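Local coordinates for rhino (Drosophila melanogaster, PDB 5XYV), which binds the N-terminal domain of Deadlock through its chromoshadow domain, probably as part of specifying piRNA clusters in the germline, at residues L12-L18 / M29-K34; F6-L12 / C36-D40. One frame throughout, in Å; residues are numbered along the deposited sequence.

Contact 1 (L12-L18 / M29-K34); sequences LDLDKIL and MFVTWK
Leu12 lays its CD1 methyl against the root of the Trp33 side chain, 3.7 Å from CB, an apolar join just ahead of the strand pairing. The carbonyl of Asp13 then takes the amide of Lys34 in an almost straight bond (172° at the hydrogen). Leu14 swings its CG opposite the backbone N (chi1 -172°), which carries CD1 over one face of the Trp33 indole and to 3.6 Å from Val31 CB; CD1 lies beside Val31 over the same face of the ring, an apolar spot that suits leucine. At Asp15 and Lys16 the antiparallel hairpin of the chromoshadow domain opens into a classic beta bulge, both residues facing Thr32. Asp15 N donates to Thr32 O at 2.7 Å, while Lys16 N turns to the hydroxyl, Thr32 OG1, at 3.1 Å. That hydroxyl sits between the threonine's own N and carbonyl carbon (chi1 61°), the rotamer that brings it to the extra amide of the bulge. A valine here would probably leave Lys16 N without its acceptor and make the bulge less well fixed. Thr32 N closes the pair by bonding Lys16 O. Ile17 packs alongside Val31, and its CG2 meets Met29 CE at 3.7 Å, on the face covered by Ile55 and Tyr58 of helix 52-61. Leu18 N bonds Phe30 O, and Leu18 CD1 touches Thr32 CG2. Threonine thus does two jobs: its hydroxyl supplies an acceptor where the register slips, while its methyl packs on Leu18 farther along.

Contact 2 (F6-L12 / C36-D40); sequences FGVNRGL and CSSID
The segment leading into the first strand of the chromoshadow domain folds back over the 36-40 segment that runs into strand 39-43, and its grip centres on the carboxylate of Asp40. Gly7 N donates to Asp40 OD1 at 2.9 Å in a nearly straight bond (167° at the hydrogen), arriving from above the carboxylate plane. Arg10 forms a salt bridge with the same oxygen: its NH1 is modelled 2.4 Å from Asp40 OD1, a very short separation that should not be read too finely. Guanidinium and carboxylate lie nearly coplanar, 18° apart, with Asp40 OD1 at the guanidinium edge. A bend at chi3 (130°) in the arginine chain turns the flat group toward the acid. The amide of Gly7 and the indole N-H of Trp33 both donate to Asp40 OD1, with the arginine charge beside it, and this would probably favour the ionised form of the buried aspartate. Between Gly7 and Gly11 the chain makes a short 3-10 turn, in which Arg10 N bonds Gly7 O at 3.1 Å, setting the donor amide and the arginine on one compact unit. Gly7 has a positive phi, a conformation glycine adopts readily. The guanidinium is bordered further along: Ser38 CB lies over one face, 3.5 Å from Arg10 NH2, and Cys36 SG approaches obliquely, 3.8 Å from Arg10 NE. The sulfur instead accepts the backbone N-H of Ser38, closing the 36-38 turn. Beyond the charges, Leu12 CD1 rests on Cys36 CB at 3.5 Å, an apolar contact. Phe6, whose CB borders the carboxylate of Asp40, stacks its ring on His18 of the Deadlock chain, and Asp40 packs against that same histidine.

Overall arrangement
Contact 1 pairs strands 14-23 and 26-33 near the centre of the chain, whereas contact 2 lies farther out, clasping the N-terminal loop to strand 39-43. The first is mainly a ladder of backbone bonds with aliphatic packing toward helix 52-61, although Asp13, Lys16 and Lys34 remain exposed; the second buries less surface and depends on the polar contacts of one carboxylate. Strands 26-33 and 39-43 are neighbours in one sheet, and Trp33 bridges the contacts, its ring packing on Gly7 and Arg10. Leu12 belongs to both. Contact 1 reaches Deadlock through Phe30 alone, contact 2 through several residues, Phe6 and Asp40 among them.

Contact 1 (L12-L18 / M29-K34)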
# COMPACT_ATOMS: atom_id res chain seq x y z
N LEU B 12 3.33 23.32 -5.45
CA LEU B 12 4.68 22.79 -5.61
C LEU B 12 4.69 21.32 -6.01
O LEU B 12 3.67 20.63 -5.93
CB LEU B 12 5.51 22.96 -4.34
CG LEU B 12 5.49 24.33 -3.68
CD1 LEU B 12 6.10 24.26 -2.28
CD2 LEU B 12 6.24 25.33 -4.55
N ASP B 13 5.85 20.84 -6.44
CA ASP B 13 6.02 19.44 -6.81
C ASP B 13 6.35 18.57 -5.60
O ASP B 13 7.15 18.96 -4.73
CB ASP B 13 7.10 19.31 -7.87
CG ASP B 13 6.62 19.73 -9.24
OD1 ASP B 13 5.40 19.68 -9.50
OD2 ASP B 13 7.48 20.13 -10.06
N LEU B 14 5.74 17.39 -5.55
CA LEU B 14 5.94 16.45 -4.45
C LEU B 14 7.42 16.11 -4.27
O LEU B 14 8.11 15.82 -5.25
CB LEU B 14 5.13 15.17 -4.68
CG LEU B 14 5.05 14.14 -3.56
CD1 LEU B 14 4.35 14.70 -2.35
CD2 LEU B 14 4.34 12.89 -4.04
N ASP B 15 7.91 16.18 -3.03
CA ASP B 15 9.31 15.85 -2.78
C ASP B 15 9.36 14.41 -2.29
O ASP B 15 9.54 13.48 -3.09
CB ASP B 15 9.93 16.80 -1.76
CG ASP B 15 11.45 16.79 -1.80
OD1 ASP B 15 12.01 16.45 -2.86
OD2 ASP B 15 12.07 17.13 -0.77
N LYS B 16 9.20 14.23 -0.98
CA LYS B 16 9.17 12.90 -0.35
C LYS B 16 7.80 12.61 0.31
O LYS B 16 7.09 13.53 0.74
CB LYS B 16 10.31 12.79 0.71
CG LYS B 16 11.73 13.14 0.23
CD LYS B 16 11.95 12.81 -1.24
CE LYS B 16 13.15 13.55 -1.91
NZ LYS B 16 14.53 12.92 -1.66
N ILE B 17 7.43 11.32 0.39
CA ILE B 17 6.36 10.86 1.27
C ILE B 17 7.00 10.27 2.50
O ILE B 17 7.67 9.24 2.40
CB ILE B 17 5.47 9.78 0.63
CG1 ILE B 17 4.90 10.27 -0.71
CG2 ILE B 17 4.38 9.31 1.61
CD1 ILE B 17 3.80 9.38 -1.29
N LEU B 18 6.82 10.92 3.65
CA LEU B 18 7.51 10.51 4.88
C LEU B 18 6.79 9.43 5.66
O LEU B 18 7.43 8.64 6.36
CB LEU B 18 7.71 11.71 5.81
CG LEU B 18 8.33 12.94 5.17
CD1 LEU B 18 8.47 14.09 6.18
CD2 LEU B 18 9.67 12.57 4.53
N MET B 29 -1.46 11.14 3.84
CA MET B 29 -0.04 11.04 3.62
C MET B 29 0.62 12.30 4.14
O MET B 29 0.09 13.40 3.97
CB MET B 29 0.27 10.84 2.13
CG MET B 29 -0.79 10.06 1.38
SD MET B 29 -0.62 8.29 1.66
CE MET B 29 0.99 8.02 0.93
N PHE B 30 1.78 12.13 4.76
CA PHE B 30 2.56 13.24 5.28
C PHE B 30 3.74 13.45 4.35
O PHE B 30 4.58 12.56 4.17
CB PHE B 30 2.95 12.96 6.73
CG PHE B 30 1.75 12.72 7.59
CD1 PHE B 30 1.33 11.44 7.91
CD2 PHE B 30 0.95 13.79 7.99
CE1 PHE B 30 0.19 11.23 8.66
CE2 PHE B 30 -0.18 13.58 8.74
CZ PHE B 30 -0.56 12.30 9.08
N VAL B 31 3.76 14.62 3.73
CA VAL B 31 4.63 14.83 2.58
C VAL B 31 5.40 16.12 2.66
O VAL B 31 5.05 17.04 3.39
CB VAL B 31 3.83 14.85 1.22
CG1 VAL B 31 3.09 13.54 0.98
CG2 VAL B 31 2.89 16.09 1.14
N THR B 32 6.47 16.16 1.87
CA THR B 32 7.24 17.39 1.69
C THR B 32 7.20 17.79 0.22
O THR B 32 6.97 16.95 -0.67
CB THR B 32 8.67 17.22 2.19
OG1 THR B 32 9.32 16.19 1.43
CG2 THR B 32 8.66 16.81 3.65
N TRP B 33 7.38 19.07 -0.05
CA TRP B 33 7.36 19.56 -1.42
C TRP B 33 8.74 20.06 -1.78
O TRP B 33 9.49 20.48 -0.90
CB TRP B 33 6.32 20.66 -1.59
CG TRP B 33 5.01 20.30 -1.02
CD1 TRP B 33 4.53 20.62 0.21
CD2 TRP B 33 3.98 19.54 -1.67
NE1 TRP B 33 3.27 20.09 0.37
CE2 TRP B 33 2.91 19.43 -0.77
CE3 TRP B 33 3.87 18.93 -2.93
CZ2 TRP B 33 1.73 18.74 -1.09
CZ3 TRP B 33 2.72 18.25 -3.24
CH2 TRP B 33 1.66 18.16 -2.33
N LYS B 34 9.06 20.05 -3.07
CA LYS B 34 10.34 20.57 -3.53
C LYS B 34 10.44 22.07 -3.34
O LYS B 34 9.55 22.82 -3.75
CB LYS B 34 10.58 20.21 -4.99
CG LYS B 34 10.81 18.72 -5.22
CD LYS B 34 10.96 18.38 -6.69
CE LYS B 34 11.15 16.89 -6.88
NZ LYS B 34 11.22 16.52 -8.32

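Contact 2 (F6-L12 / C36-D40)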
# COMPACT_ATOMS: atom_id res chain seq x y z
N PHE B 6 -1.43 25.18 2.09
CA PHE B 6 -0.72 23.94 2.35
C PHE B 6 -1.23 22.88 1.39
O PHE B 6 -2.26 23.06 0.74
CB PHE B 6 -0.94 23.48 3.78
CG PHE B 6 -2.36 23.17 4.10
CD1 PHE B 6 -2.87 21.89 3.91
CD2 PHE B 6 -3.21 24.15 4.58
CE1 PHE B 6 -4.19 21.61 4.20
CE2 PHE B 6 -4.52 23.87 4.87
CZ PHE B 6 -5.01 22.59 4.68
N GLY B 7 -0.52 21.77 1.31
CA GLY B 7 -0.94 20.67 0.46
C GLY B 7 -0.72 21.01 -1.00
O GLY B 7 0.20 21.77 -1.34
N VAL B 8 -1.57 20.46 -1.87
CA VAL B 8 -1.39 20.63 -3.31
C VAL B 8 -1.54 22.09 -3.66
O VAL B 8 -1.00 22.55 -4.66
CB VAL B 8 -2.40 19.77 -4.14
CG1 VAL B 8 -2.14 18.29 -3.94
CG2 VAL B 8 -3.84 20.09 -3.78
N ASN B 9 -2.26 22.83 -2.82
CA ASN B 9 -2.52 24.24 -3.04
C ASN B 9 -1.27 25.13 -3.01
O ASN B 9 -1.32 26.27 -3.47
CB ASN B 9 -3.54 24.75 -2.03
CG ASN B 9 -4.96 24.57 -2.51
OD1 ASN B 9 -5.29 24.97 -3.62
ND2 ASN B 9 -5.80 23.96 -1.69
N ARG B 10 -0.16 24.61 -2.49
CA ARG B 10 1.11 25.31 -2.58
C ARG B 10 1.54 25.42 -4.03
O ARG B 10 2.37 26.25 -4.39
CB ARG B 10 2.20 24.60 -1.78
CG ARG B 10 1.94 24.56 -0.30
CD ARG B 10 3.09 23.91 0.43
NE ARG B 10 3.52 24.76 1.54
CZ ARG B 10 3.20 24.55 2.81
NH1 ARG B 10 2.49 23.49 3.15
NH2 ARG B 10 3.63 25.37 3.75
N GLY B 11 0.96 24.55 -4.86
CA GLY B 11 1.32 24.47 -6.25
C GLY B 11 2.76 24.02 -6.43
O GLY B 11 3.35 24.32 -7.47
N LEU B 12 3.33 23.32 -5.45
CA LEU B 12 4.68 22.79 -5.61
C LEU B 12 4.69 21.32 -6.01
O LEU B 12 3.67 20.63 -5.93
CB LEU B 12 5.51 22.96 -4.34
CG LEU B 12 5.49 24.33 -3.68
CD1 LEU B 12 6.10 24.26 -2.28
CD2 LEU B 12 6.24 25.33 -4.55
N CYS B 36 10.43 23.59 -0.55
CA CYS B 36 9.77 23.96 0.68
C CYS B 36 10.15 23.04 1.83
O CYS B 36 10.36 21.85 1.64
CB CYS B 36 8.25 23.94 0.49
SG CYS B 36 7.29 24.28 1.99
N SER B 37 10.20 23.61 3.03
CA SER B 37 10.63 22.89 4.22
C SER B 37 9.49 22.28 5.04
O SER B 37 9.74 21.43 5.90
CB SER B 37 11.45 23.83 5.10
OG SER B 37 11.83 23.18 6.29
N SER B 38 8.26 22.71 4.79
CA SER B 38 7.12 22.29 5.61
C SER B 38 6.70 20.85 5.36
O SER B 38 7.00 20.29 4.29
CB SER B 38 5.92 23.22 5.37
OG SER B 38 6.25 24.57 5.61
N ILE B 39 6.01 20.25 6.34
CA ILE B 39 5.47 18.90 6.23
C ILE B 39 3.95 18.97 6.24
O ILE B 39 3.36 19.50 7.17
CB ILE B 39 5.95 17.98 7.39
CG1 ILE B 39 7.47 18.00 7.52
CG2 ILE B 39 5.43 16.53 7.22
CD1 ILE B 39 8.01 17.06 8.57
N ASP B 40 3.30 18.44 5.20
CA ASP B 40 1.85 18.57 5.08
C ASP B 40 1.12 17.24 5.15
O ASP B 40 1.61 16.22 4.66
CB ASP B 40 1.49 19.26 3.77
CG ASP B 40 1.95 20.68 3.71
OD1 ASP B 40 2.05 21.22 2.59
OD2 ASP B 40 2.22 21.27 4.77